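Long-range contacts in pesticidal crystal protein CRY4AA (Bacillus thuringiensis, PDB 2C9K), which binds midgut epithelial cells of insects as a mosquito-larvicidal, pore-forming toxin and promotes their colloid-osmotic lysis: residues T83-H87 with Q106-V110; D42-S48 with A70-N75; L267-E271 with S361-Y366. All blocks are in the same frame, centred on the assembly; numbering follows the deposited sequence.

Contact 1. Residues T83-H87 with Q106-V110; sequences TYHNH and QIQLV
Gln106 reaches from helix 103-123 onto the flank of helix 77-89 and lays its side chain across those of Thr83 and His87, nearly at right angles to both. The reach comes from an extended start and a later bend: CG stands anti to the backbone N (chi1 -162°), and the chain then folds at chi2. The methylene Gln106 CG rests 3.4 Å from Tyr84 CA, against the helix backbone, while the amide divides its ends between two neighbours one turn apart. Gln106 NE2 lies 3.1 Å from Thr83 CG2, and Gln106 OE1 lies 3.0 Å from His87 CD2, with the imidazole and amide planes inclined by 41°. Thr83 turns its methyl to the amide, while its hydroxyl bonds Asn79 O in its own helix.

Tyr84 fills the other half of the interface. Ile107 CG1 meets the ring at its edge, 3.7 Å from Tyr84 CE1, whereas Val110 CG2 packs 3.4 Å from Tyr84 CB, near the root of the ring. Beyond them the ring passes towards helix 140-164, where its hydroxyl bonds Gln156. The two short helical segments run nearly antiparallel, their axes 9.7 Å apart.

With no hydrogen bond between the segments, cohesion rests on van der Waals packing; tyrosine suits the place because it supplies an apolar flank here and a polar end for Gln156 of helix 140-164.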
ATOM      1  N   THR A  83       8.933  -8.565 -28.028  1.00 48.26           N
ATOM      2  CA  THR A  83       8.435  -8.518 -29.399  1.00 47.75           C
ATOM      3  C   THR A  83       7.183  -7.647 -29.467  1.00 48.13           C
ATOM      4  O   THR A  83       7.051  -6.794 -30.345  1.00 48.81           O
ATOM      5  CB  THR A  83       8.089  -9.931 -29.915  1.00 47.49           C
ATOM      6  OG1 THR A  83       9.255 -10.763 -29.855  1.00 47.15           O
ATOM      7  CG2 THR A  83       7.594  -9.865 -31.350  1.00 46.46           C
ATOM      8  N   TYR A  84       6.266  -7.873 -28.535  1.00 47.96           N
ATOM      9  CA  TYR A  84       5.033  -7.101 -28.469  1.00 48.22           C
ATOM     10  C   TYR A  84       5.369  -5.624 -28.315  1.00 49.58           C
ATOM     11  O   TYR A  84       4.804  -4.765 -28.996  1.00 49.79           O
ATOM     12  CB  TYR A  84       4.199  -7.541 -27.268  1.00 47.04           C
ATOM     13  CG  TYR A  84       3.114  -6.556 -26.893  1.00 44.47           C
ATOM     14  CD1 TYR A  84       1.897  -6.546 -27.562  1.00 42.96           C
ATOM     15  CD2 TYR A  84       3.322  -5.609 -25.888  1.00 42.22           C
ATOM     16  CE1 TYR A  84       0.915  -5.626 -27.246  1.00 43.46           C
ATOM     17  CE2 TYR A  84       2.346  -4.681 -25.568  1.00 42.16           C
ATOM     18  CZ  TYR A  84       1.144  -4.697 -26.250  1.00 43.45           C
ATOM     19  OH  TYR A  84       0.166  -3.786 -25.944  1.00 45.54           O
ATOM     20  N   HIS A  85       6.290  -5.340 -27.399  1.00 50.00           N
ATOM     21  CA  HIS A  85       6.704  -3.973 -27.127  1.00 50.93           C
ATOM     22  C   HIS A  85       7.265  -3.273 -28.363  1.00 52.46           C
ATOM     23  O   HIS A  85       7.009  -2.089 -28.575  1.00 53.23           O
ATOM     24  CB  HIS A  85       7.743  -3.955 -26.003  1.00 48.53           C
ATOM     25  CG  HIS A  85       8.178  -2.579 -25.605  1.00 46.93           C
ATOM     26  ND1 HIS A  85       7.286  -1.594 -25.241  1.00 44.61           N
ATOM     27  CD2 HIS A  85       9.411  -2.033 -25.492  1.00 46.32           C
ATOM     28  CE1 HIS A  85       7.951  -0.500 -24.918  1.00 44.69           C
ATOM     29  NE2 HIS A  85       9.242  -0.739 -25.061  1.00 45.14           N
ATOM     30  N   ASN A  86       8.024  -4.006 -29.177  1.00 54.18           N
ATOM     31  CA  ASN A  86       8.612  -3.429 -30.385  1.00 55.12           C
ATOM     32  C   ASN A  86       7.555  -3.085 -31.426  1.00 56.91           C
ATOM     33  O   ASN A  86       7.464  -1.939 -31.863  1.00 57.73           O
ATOM     34  CB  ASN A  86       9.643  -4.381 -31.004  1.00 53.18           C
ATOM     35  CG  ASN A  86      10.881  -4.541 -30.144  1.00 51.48           C
ATOM     36  OD1 ASN A  86      11.372  -3.579 -29.554  1.00 50.97           O
ATOM     37  ND2 ASN A  86      11.404  -5.757 -30.086  1.00 50.84           N
ATOM     38  N   HIS A  87       6.757  -4.073 -31.820  1.00 58.27           N
ATOM     39  CA  HIS A  87       5.712  -3.854 -32.815  1.00 59.57           C
ATOM     40  C   HIS A  87       4.824  -2.674 -32.436  1.00 59.20           C
ATOM     41  O   HIS A  87       4.296  -1.968 -33.301  1.00 58.37           O
ATOM     42  CB  HIS A  87       4.868  -5.120 -32.970  1.00 61.15           C
ATOM     43  CG  HIS A  87       5.656  -6.313 -33.414  1.00 63.09           C
ATOM     44  ND1 HIS A  87       6.431  -6.308 -34.554  1.00 63.37           N
ATOM     45  CD2 HIS A  87       5.796  -7.543 -32.869  1.00 63.90           C
ATOM     46  CE1 HIS A  87       7.015  -7.485 -34.692  1.00 63.53           C
ATOM     47  NE2 HIS A  87       6.647  -8.253 -33.683  1.00 64.12           N
ATOM     48  N   GLN A 106      -0.065  -9.643 -32.590  1.00 55.12           N
ATOM     49  CA  GLN A 106       0.947  -9.657 -31.534  1.00 52.63           C
ATOM     50  C   GLN A 106       0.262  -9.660 -30.165  1.00 51.42           C
ATOM     51  O   GLN A 106       0.727 -10.307 -29.227  1.00 50.37           O
ATOM     52  CB  GLN A 106       1.846  -8.429 -31.670  1.00 51.44           C
ATOM     53  CG  GLN A 106       3.162  -8.522 -30.934  1.00 51.92           C
ATOM     54  CD  GLN A 106       4.007  -9.693 -31.389  1.00 51.73           C
ATOM     55  OE1 GLN A 106       4.079  -9.996 -32.576  1.00 51.89           O
ATOM     56  NE2 GLN A 106       4.664 -10.348 -30.444  1.00 52.62           N
ATOM     57  N   ILE A 107      -0.843  -8.929 -30.057  1.00 50.15           N
ATOM     58  CA  ILE A 107      -1.601  -8.885 -28.816  1.00 49.55           C
ATOM     59  C   ILE A 107      -2.108 -10.303 -28.535  1.00 51.33           C
ATOM     60  O   ILE A 107      -2.132 -10.754 -27.390  1.00 52.10           O
ATOM     61  CB  ILE A 107      -2.805  -7.913 -28.931  1.00 47.49           C
ATOM     62  CG1 ILE A 107      -2.304  -6.468 -28.950  1.00 45.98           C
ATOM     63  CG2 ILE A 107      -3.776  -8.132 -27.783  1.00 45.96           C
ATOM     64  CD1 ILE A 107      -3.406  -5.430 -29.073  1.00 44.00           C
ATOM     65  N   GLN A 108      -2.499 -11.004 -29.595  1.00 53.23           N
ATOM     66  CA  GLN A 108      -3.002 -12.369 -29.479  1.00 54.43           C
ATOM     67  C   GLN A 108      -1.981 -13.322 -28.866  1.00 54.04           C
ATOM     68  O   GLN A 108      -2.342 -14.220 -28.105  1.00 53.43           O
ATOM     69  CB  GLN A 108      -3.414 -12.901 -30.852  1.00 56.98           C
ATOM     70  CG  GLN A 108      -4.597 -12.190 -31.478  1.00 61.05           C
ATOM     71  CD  GLN A 108      -5.061 -12.860 -32.762  1.00 63.94           C
ATOM     72  OE1 GLN A 108      -6.009 -12.405 -33.407  1.00 65.58           O
ATOM     73  NE2 GLN A 108      -4.393 -13.949 -33.137  1.00 64.55           N
ATOM     74  N   LEU A 109      -0.710 -13.139 -29.211  1.00 53.50           N
ATOM     75  CA  LEU A 109       0.345 -13.994 -28.675  1.00 53.44           C
ATOM     76  C   LEU A 109       0.604 -13.704 -27.201  1.00 52.74           C
ATOM     77  O   LEU A 109       0.749 -14.626 -26.396  1.00 53.55           O
ATOM     78  CB  LEU A 109       1.642 -13.818 -29.470  1.00 53.83           C
ATOM     79  CG  LEU A 109       1.655 -14.384 -30.891  1.00 53.83           C
ATOM     80  CD1 LEU A 109       3.037 -14.189 -31.497  1.00 53.64           C
ATOM     81  CD2 LEU A 109       1.289 -15.861 -30.861  1.00 52.03           C
ATOM     82  N   VAL A 110       0.669 -12.424 -26.846  1.00 50.82           N
ATOM     83  CA  VAL A 110       0.893 -12.053 -25.459  1.00 48.16           C
ATOM     84  C   VAL A 110      -0.273 -12.543 -24.614  1.00 46.36           C
ATOM     85  O   VAL A 110      -0.080 -12.928 -23.470  1.00 47.02           O
ATOM     86  CB  VAL A 110       1.041 -10.522 -25.279  1.00 48.27           C
ATOM     87  CG1 VAL A 110       1.117 -10.177 -23.799  1.00 48.09           C
ATOM     88  CG2 VAL A 110       2.300 -10.034 -25.979  1.00 46.77           C
TER

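Contact 2. Residues D42-S48 with A70-N75; sequences DQSNTWS and ANKILN
The carbonyl oxygen of Ser44, in the loop leading into helix 46-58, is gripped by two asparagine amides from the end of helix 64-74. Asn71 ND2 gives the stronger bond, 2.9 Å to Ser44 O and nearly straight at 165°, with the donor in the carbonyl plane. Asn75 ND2 adds a weak one to Ser44 O at 3.1 Å. Asparagine suits both places: its amide offers a donor and an acceptor on a short stem with few torsions, fit to bond backbone groups of an adjacent segment.

Asn71 uses both ends of its amide. With CG anti to the backbone N (chi1 -169°) the group swings across to the other segment, where Asn71 OD1 takes a weak bond from Ser48 N at 3.3 Å, an N-H of the opening turn of helix 46-58. The Ser44 hydroxyl is occupied closer to home, by Gln41 O.

Trp47 supplies the apolar half. Leu74 CB sits over the face of its five-membered ring, 3.6 Å from the centroid in a CH-pi contact, while Thr46 CG2 lies toward the rim of the opposite face. The indole plane stands 70° from the Asn75 amide, and the ring continues to Ser142 and Gln145 of helix 140-164.

Thus side-chain amides bond a loop carbonyl and an N-H of the helix's opening turn, which probably helps fix how the loop enters helix 46-58.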
ATOM      1  N   ASP A  42      16.026 -13.220 -20.779  0.50 49.11           N
ATOM      2  CA  ASP A  42      15.337 -14.446 -20.399  0.50 50.82           C
ATOM      3  C   ASP A  42      16.221 -15.402 -19.611  0.50 50.86           C
ATOM      4  O   ASP A  42      15.993 -16.611 -19.606  0.50 49.94           O
ATOM      5  CB  ASP A  42      14.785 -15.157 -21.636  0.50 53.66           C
ATOM      6  CG  ASP A  42      15.874 -15.620 -22.580  1.00 56.76           C
ATOM      7  OD1 ASP A  42      15.564 -16.427 -23.484  1.00 57.58           O
ATOM      8  OD2 ASP A  42      17.033 -15.176 -22.423  1.00 58.61           O
ATOM      9  N   GLN A  43      17.234 -14.856 -18.951  1.00 51.78           N
ATOM     10  CA  GLN A  43      18.141 -15.659 -18.139  1.00 53.21           C
ATOM     11  C   GLN A  43      18.467 -14.909 -16.848  1.00 52.34           C
ATOM     12  O   GLN A  43      19.581 -14.979 -16.322  1.00 51.12           O
ATOM     13  CB  GLN A  43      19.427 -15.977 -18.916  1.00 55.39           C
ATOM     14  CG  GLN A  43      20.277 -14.768 -19.269  1.00 57.57           C
ATOM     15  CD  GLN A  43      21.528 -15.139 -20.048  1.00 59.26           C
ATOM     16  OE1 GLN A  43      22.367 -14.283 -20.344  1.00 60.39           O
ATOM     17  NE2 GLN A  43      21.659 -16.422 -20.385  1.00 58.85           N
ATOM     18  N   SER A  44      17.469 -14.191 -16.347  1.00 51.51           N
ATOM     19  CA  SER A  44      17.605 -13.419 -15.120  1.00 50.20           C
ATOM     20  C   SER A  44      17.313 -14.305 -13.909  1.00 48.34           C
ATOM     21  O   SER A  44      16.942 -15.470 -14.052  1.00 47.83           O
ATOM     22  CB  SER A  44      16.623 -12.242 -15.132  1.00 50.72           C
ATOM     23  OG  SER A  44      16.696 -11.500 -16.338  1.00 49.72           O
ATOM     24  N   ASN A  45      17.481 -13.741 -12.719  1.00 47.02           N
ATOM     25  CA  ASN A  45      17.214 -14.466 -11.482  1.00 46.63           C
ATOM     26  C   ASN A  45      16.234 -13.689 -10.611  1.00 44.87           C
ATOM     27  O   ASN A  45      16.191 -13.867  -9.395  1.00 43.02           O
ATOM     28  CB  ASN A  45      18.509 -14.700 -10.714  1.00 48.15           C
ATOM     29  CG  ASN A  45      19.519 -15.483 -11.515  1.00 49.41           C
ATOM     30  OD1 ASN A  45      19.237 -16.587 -11.987  1.00 49.51           O
ATOM     31  ND2 ASN A  45      20.708 -14.918 -11.678  1.00 50.34           N
ATOM     32  N   THR A  46      15.446 -12.831 -11.254  1.00 43.92           N
ATOM     33  CA  THR A  46      14.466 -12.014 -10.557  1.00 43.58           C
ATOM     34  C   THR A  46      13.463 -12.869  -9.780  1.00 42.81           C
ATOM     35  O   THR A  46      13.253 -12.646  -8.584  1.00 43.09           O
ATOM     36  CB  THR A  46      13.711 -11.094 -11.552  1.00 44.30           C
ATOM     37  OG1 THR A  46      14.652 -10.256 -12.235  1.00 44.21           O
ATOM     38  CG2 THR A  46      12.719 -10.203 -10.818  1.00 44.93           C
ATOM     39  N   TRP A  47      12.861 -13.848 -10.452  1.00 40.90           N
ATOM     40  CA  TRP A  47      11.886 -14.733  -9.819  1.00 39.24           C
ATOM     41  C   TRP A  47      12.518 -15.588  -8.718  1.00 39.15           C
ATOM     42  O   TRP A  47      11.878 -15.893  -7.712  1.00 39.20           O
ATOM     43  CB  TRP A  47      11.234 -15.626 -10.875  1.00 37.19           C
ATOM     44  CG  TRP A  47      10.822 -14.858 -12.082  1.00 35.76           C
ATOM     45  CD1 TRP A  47      11.105 -15.164 -13.373  1.00 35.28           C
ATOM     46  CD2 TRP A  47      10.117 -13.612 -12.110  1.00 36.33           C
ATOM     47  NE1 TRP A  47      10.631 -14.184 -14.210  1.00 34.77           N
ATOM     48  CE2 TRP A  47      10.018 -13.219 -13.461  1.00 35.00           C
ATOM     49  CE3 TRP A  47       9.559 -12.786 -11.122  1.00 37.54           C
ATOM     50  CZ2 TRP A  47       9.384 -12.035 -13.856  1.00 34.54           C
ATOM     51  CZ3 TRP A  47       8.926 -11.603 -11.515  1.00 34.71           C
ATOM     52  CH2 TRP A  47       8.847 -11.243 -12.872  1.00 35.33           C
ATOM     53  N   SER A  48      13.774 -15.982  -8.907  1.00 38.92           N
ATOM     54  CA  SER A  48      14.461 -16.769  -7.890  1.00 38.27           C
ATOM     55  C   SER A  48      14.588 -15.889  -6.661  1.00 38.64           C
ATOM     56  O   SER A  48      14.227 -16.297  -5.559  1.00 40.22           O
ATOM     57  CB  SER A  48      15.851 -17.180  -8.362  1.00 37.33           C
ATOM     58  OG  SER A  48      15.765 -18.096  -9.433  1.00 39.26           O
ATOM     59  N   ALA A  70      10.306 -22.418 -11.731  1.00 44.33           N
ATOM     60  CA  ALA A  70       9.442 -21.246 -11.753  1.00 43.09           C
ATOM     61  C   ALA A  70      10.166 -20.105 -12.450  1.00 41.82           C
ATOM     62  O   ALA A  70       9.583 -19.387 -13.257  1.00 41.21           O
ATOM     63  CB  ALA A  70       9.068 -20.837 -10.323  1.00 42.08           C
ATOM     64  N   ASN A  71      11.448 -19.954 -12.144  1.00 41.13           N
ATOM     65  CA  ASN A  71      12.256 -18.888 -12.726  1.00 41.94           C
ATOM     66  C   ASN A  71      12.446 -19.070 -14.235  1.00 43.19           C
ATOM     67  O   ASN A  71      12.546 -18.107 -14.994  1.00 42.38           O
ATOM     68  CB  ASN A  71      13.615 -18.842 -12.030  1.00 39.30           C
ATOM     69  CG  ASN A  71      14.398 -17.615 -12.391  1.00 39.46           C
ATOM     70  OD1 ASN A  71      13.922 -16.500 -12.203  1.00 40.23           O
ATOM     71  ND2 ASN A  71      15.606 -17.805 -12.912  1.00 38.73           N
ATOM     72  N   LYS A  72      12.485 -20.330 -14.647  1.00 44.61           N
ATOM     73  CA  LYS A  72      12.665 -20.719 -16.036  1.00 44.99           C
ATOM     74  C   LYS A  72      11.393 -20.453 -16.836  1.00 44.63           C
ATOM     75  O   LYS A  72      11.447 -20.048 -17.994  1.00 44.23           O
ATOM     76  CB  LYS A  72      13.001 -22.211 -16.068  1.00 46.46           C
ATOM     77  CG  LYS A  72      13.406 -22.798 -17.404  1.00 48.40           C
ATOM     78  CD  LYS A  72      13.637 -24.305 -17.245  1.00 51.92           C
ATOM     79  CE  LYS A  72      14.626 -24.611 -16.100  1.00 53.22           C
ATOM     80  NZ  LYS A  72      14.815 -26.069 -15.826  1.00 52.73           N
ATOM     81  N   ILE A  73      10.251 -20.683 -16.197  1.00 44.59           N
ATOM     82  CA  ILE A  73       8.942 -20.508 -16.821  1.00 44.54           C
ATOM     83  C   ILE A  73       8.508 -19.058 -17.008  1.00 43.36           C
ATOM     84  O   ILE A  73       8.020 -18.687 -18.071  1.00 44.16           O
ATOM     85  CB  ILE A  73       7.840 -21.225 -16.000  1.00 46.20           C
ATOM     86  CG1 ILE A  73       8.131 -22.728 -15.930  1.00 47.00           C
ATOM     87  CG2 ILE A  73       6.474 -20.975 -16.627  1.00 46.61           C
ATOM     88  CD1 ILE A  73       7.088 -23.522 -15.153  1.00 46.36           C
ATOM     89  N   LEU A  74       8.665 -18.247 -15.968  0.50 42.15           N
ATOM     90  CA  LEU A  74       8.268 -16.847 -16.028  0.50 40.62           C
ATOM     91  C   LEU A  74       9.259 -15.974 -16.787  0.50 40.87           C
ATOM     92  O   LEU A  74       8.964 -14.823 -17.104  0.50 40.48           O
ATOM     93  CB  LEU A  74       8.060 -16.306 -14.610  0.50 39.28           C
ATOM     94  CG  LEU A  74       6.636 -16.304 -14.035  0.50 38.21           C
ATOM     95  CD1 LEU A  74       5.721 -17.235 -14.803  1.00 36.44           C
ATOM     96  CD2 LEU A  74       6.695 -16.702 -12.580  1.00 37.89           C
ATOM     97  N   ASN A  75      10.433 -16.523 -17.079  1.00 42.02           N
ATOM     98  CA  ASN A  75      11.449 -15.785 -17.822  1.00 42.70           C
ATOM     99  C   ASN A  75      11.197 -15.899 -19.325  1.00 43.83           C
ATOM    100  O   ASN A  75      12.030 -15.504 -20.140  1.00 44.07           O
ATOM    101  CB  ASN A  75      12.848 -16.296 -17.469  1.00 41.77           C
ATOM    102  CG  ASN A  75      13.546 -15.417 -16.437  1.00 43.33           C
ATOM    103  OD1 ASN A  75      12.894 -14.709 -15.668  1.00 43.45           O
ATOM    104  ND2 ASN A  75      14.879 -15.466 -16.410  1.00 42.77           N
TER

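Contact 3. Residues L267-E271 with S361-Y366; sequences LNFEE and SLDNKY
A water molecule bridges the two segments at their inner end, bonded to Asn268 OD1 at 2.5 Å and to the carbonyl oxygen of Leu362, at 2.8 Å from Leu362 O. To both of these it donates, and from Ser361 OG it accepts. A serine suits this place because its small hydroxyl can turn to the water while Leu267 CD1 packs 3.9 Å from Ser361 OG. Asn268 can stay fixed beside the water, since its ND2 is held by the carbonyls of Asn371 and Gln449.

The CH-pi contact lies at the outer end. Glu271 CG stands over the centre of the Tyr366 ring, 3.4 Å from the centroid and only 8° off the ring normal. The glutamate chain, extended beyond CG, crosses the tyrosine at about a right angle. The pair suits the place: tyrosine offers a broad flat face, and glutamate a methylene that can lie on it.

Acidic groups form the third kind. The carboxylates of Glu271 and Asp363 lie close together and nearly coplanar, a proximity that would be unfavourable if both are charged. Asp363 OD1 also accepts weak hydrogen bonds from Lys365 N and Asn403 ND2, and Asn364 packs alongside Glu271.

In the fold, the loop following strand 262-267 meets the end of strand 353-362. That strand lies between 373-381 and 402-407 in a four-stranded antiparallel sheet with Greek-key order, Leu267 pairs through its backbone with Tyr451, and Lys365 ties the turn to Asp401 by a salt bridge.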
ATOM      1  N   LEU A 267      12.120  -3.168  15.845  1.00 22.31           N
ATOM      2  CA  LEU A 267      13.416  -3.115  16.502  1.00 21.33           C
ATOM      3  C   LEU A 267      13.368  -3.797  17.864  1.00 22.31           C
ATOM      4  O   LEU A 267      12.392  -3.639  18.612  1.00 23.09           O
ATOM      5  CB  LEU A 267      13.854  -1.653  16.676  1.00 18.69           C
ATOM      6  CG  LEU A 267      15.017  -1.337  17.629  1.00 18.28           C
ATOM      7  CD1 LEU A 267      16.320  -1.950  17.124  1.00 18.54           C
ATOM      8  CD2 LEU A 267      15.153   0.168  17.758  1.00 16.80           C
ATOM      9  N   ASN A 268      14.434  -4.544  18.167  1.00 21.07           N
ATOM     10  CA  ASN A 268      14.617  -5.274  19.424  1.00 21.28           C
ATOM     11  C   ASN A 268      13.683  -6.447  19.663  1.00 22.63           C
ATOM     12  O   ASN A 268      13.401  -6.803  20.806  1.00 22.28           O
ATOM     13  CB  ASN A 268      14.534  -4.329  20.622  1.00 21.23           C
ATOM     14  CG  ASN A 268      15.725  -3.407  20.714  1.00 23.32           C
ATOM     15  OD1 ASN A 268      16.818  -3.719  20.221  1.00 24.45           O
ATOM     16  ND2 ASN A 268      15.531  -2.268  21.360  1.00 24.13           N
ATOM     17  N   PHE A 269      13.215  -7.058  18.583  1.00 24.17           N
ATOM     18  CA  PHE A 269      12.317  -8.187  18.694  1.00 25.29           C
ATOM     19  C   PHE A 269      12.988  -9.401  19.328  1.00 27.13           C
ATOM     20  O   PHE A 269      12.499  -9.969  20.307  1.00 28.54           O
ATOM     21  CB  PHE A 269      11.804  -8.594  17.319  1.00 23.09           C
ATOM     22  CG  PHE A 269      10.999  -9.854  17.344  1.00 21.94           C
ATOM     23  CD1 PHE A 269       9.698  -9.850  17.837  1.00 20.92           C
ATOM     24  CD2 PHE A 269      11.564 -11.061  16.948  1.00 19.46           C
ATOM     25  CE1 PHE A 269       8.971 -11.038  17.942  1.00 21.57           C
ATOM     26  CE2 PHE A 269      10.844 -12.250  17.049  1.00 20.00           C
ATOM     27  CZ  PHE A 269       9.546 -12.238  17.547  1.00 20.28           C
ATOM     28  N   GLU A 270      14.114  -9.797  18.753  1.00 29.05           N
ATOM     29  CA  GLU A 270      14.839 -10.967  19.212  1.00 29.03           C
ATOM     30  C   GLU A 270      15.451 -10.876  20.603  1.00 27.25           C
ATOM     31  O   GLU A 270      15.503 -11.873  21.308  1.00 27.44           O
ATOM     32  CB  GLU A 270      15.908 -11.342  18.178  1.00 29.74           C
ATOM     33  CG  GLU A 270      15.343 -11.535  16.767  1.00 36.41           C
ATOM     34  CD  GLU A 270      15.329 -10.245  15.916  1.00 43.15           C
ATOM     35  OE1 GLU A 270      14.999  -9.150  16.450  1.00 43.76           O
ATOM     36  OE2 GLU A 270      15.637 -10.337  14.697  1.00 43.77           O
ATOM     37  N   GLU A 271      15.901  -9.699  21.018  0.50 26.63           N
ATOM     38  CA  GLU A 271      16.512  -9.589  22.335  0.50 25.85           C
ATOM     39  C   GLU A 271      15.582  -9.142  23.446  0.50 24.38           C
ATOM     40  O   GLU A 271      16.027  -8.770  24.530  0.50 22.64           O
ATOM     41  CB  GLU A 271      17.741  -8.686  22.267  0.50 28.72           C
ATOM     42  CG  GLU A 271      18.892  -9.349  21.527  1.00 33.86           C
ATOM     43  CD  GLU A 271      20.232  -8.696  21.805  1.00 38.50           C
ATOM     44  OE1 GLU A 271      21.263  -9.278  21.393  1.00 39.44           O
ATOM     45  OE2 GLU A 271      20.258  -7.607  22.432  1.00 40.27           O
ATOM     46  N   SER A 361      20.584   2.071  19.396  1.00 31.67           N
ATOM     47  CA  SER A 361      19.959   1.666  20.640  1.00 32.08           C
ATOM     48  C   SER A 361      20.935   0.842  21.479  1.00 32.04           C
ATOM     49  O   SER A 361      21.935   0.332  20.965  1.00 31.70           O
ATOM     50  CB  SER A 361      18.710   0.844  20.330  1.00 33.15           C
ATOM     51  OG  SER A 361      19.011  -0.175  19.390  1.00 33.46           O
ATOM     52  N   LEU A 362      20.643   0.717  22.771  1.00 31.03           N
ATOM     53  CA  LEU A 362      21.494  -0.054  23.663  1.00 29.95           C
ATOM     54  C   LEU A 362      21.333  -1.536  23.344  1.00 29.40           C
ATOM     55  O   LEU A 362      20.240  -1.986  23.008  1.00 30.41           O
ATOM     56  CB  LEU A 362      21.124   0.237  25.121  1.00 28.51           C
ATOM     57  CG  LEU A 362      21.323   1.703  25.532  1.00 27.43           C
ATOM     58  CD1 LEU A 362      20.940   1.894  26.980  1.00 28.66           C
ATOM     59  CD2 LEU A 362      22.774   2.097  25.328  1.00 26.78           C
ATOM     60  N   ASP A 363      22.429  -2.283  23.426  0.50 28.84           N
ATOM     61  CA  ASP A 363      22.411  -3.708  23.133  0.50 28.74           C
ATOM     62  C   ASP A 363      22.492  -4.532  24.411  0.50 28.72           C
ATOM     63  O   ASP A 363      23.578  -4.876  24.876  0.50 28.90           O
ATOM     64  CB  ASP A 363      23.567  -4.045  22.195  0.50 30.33           C
ATOM     65  CG  ASP A 363      23.781  -5.535  22.042  1.00 33.88           C
ATOM     66  OD1 ASP A 363      22.786  -6.294  22.023  1.00 36.55           O
ATOM     67  OD2 ASP A 363      24.955  -5.947  21.924  1.00 35.61           O
ATOM     68  N   ASN A 364      21.325  -4.849  24.964  1.00 28.53           N
ATOM     69  CA  ASN A 364      21.203  -5.610  26.205  1.00 28.24           C
ATOM     70  C   ASN A 364      21.879  -6.975  26.244  1.00 27.90           C
ATOM     71  O   ASN A 364      21.910  -7.616  27.295  1.00 28.09           O
ATOM     72  CB  ASN A 364      19.728  -5.786  26.572  1.00 28.49           C
ATOM     73  CG  ASN A 364      18.926  -6.442  25.462  1.00 29.84           C
ATOM     74  OD1 ASN A 364      18.042  -7.253  25.726  1.00 31.87           O
ATOM     75  ND2 ASN A 364      19.223  -6.085  24.217  1.00 28.26           N
ATOM     76  N   LYS A 365      22.414  -7.430  25.119  1.00 28.16           N
ATOM     77  CA  LYS A 365      23.083  -8.728  25.100  1.00 30.34           C
ATOM     78  C   LYS A 365      22.140  -9.792  25.656  1.00 31.78           C
ATOM     79  O   LYS A 365      22.510 -10.545  26.560  1.00 31.26           O
ATOM     80  CB  LYS A 365      24.344  -8.690  25.967  1.00 31.40           C
ATOM     81  CG  LYS A 365      25.331  -7.587  25.636  1.00 32.22           C
ATOM     82  CD  LYS A 365      26.036  -7.839  24.323  1.00 33.47           C
ATOM     83  CE  LYS A 365      27.169  -6.848  24.133  1.00 34.11           C
ATOM     84  NZ  LYS A 365      28.127  -6.887  25.281  1.00 36.17           N
ATOM     85  N   TYR A 366      20.922  -9.830  25.126  1.00 32.27           N
ATOM     86  CA  TYR A 366      19.903 -10.791  25.542  1.00 31.91           C
ATOM     87  C   TYR A 366      19.670 -10.864  27.044  1.00 32.20           C
ATOM     88  O   TYR A 366      19.271 -11.911  27.555  1.00 34.21           O
ATOM     89  CB  TYR A 366      20.235 -12.200  25.030  1.00 30.48           C
ATOM     90  CG  TYR A 366      20.202 -12.336  23.526  1.00 30.80           C
ATOM     91  CD1 TYR A 366      21.319 -12.014  22.759  1.00 31.65           C
ATOM     92  CD2 TYR A 366      19.048 -12.763  22.868  1.00 30.11           C
ATOM     93  CE1 TYR A 366      21.292 -12.111  21.379  1.00 32.48           C
ATOM     94  CE2 TYR A 366      19.006 -12.863  21.481  1.00 30.86           C
ATOM     95  CZ  TYR A 366      20.136 -12.535  20.742  1.00 33.45           C
ATOM     96  OH  TYR A 366      20.125 -12.622  19.364  1.00 35.05           O
TER
HETATM   97  O   HOH W   1      19.008  -2.446  20.497  1.00 27.67           O

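How the contacts relate
Along the chain contact 2 closes first, contact 1 follows, and contact 3 comes last. Contacts 1 and 2 belong to the N-terminal helical domain, their centres about 20 Å apart without touching; helices 64-74 and 77-89, consecutive in the chain, carry one side of each. Helix 103-123 supplies the second segment of contact 1 and covers Leu74 in contact 2, and both contacts touch helix 140-164, so they help join helices of the bundle that, in this toxin family, is thought to form the pore. Contact 3 lies in the sheet-rich middle domain, generally linked to receptor recognition, about 53 Å from contact 1 and about 38 Å from contact 2 between centres, and across the chain's centre from contact 1.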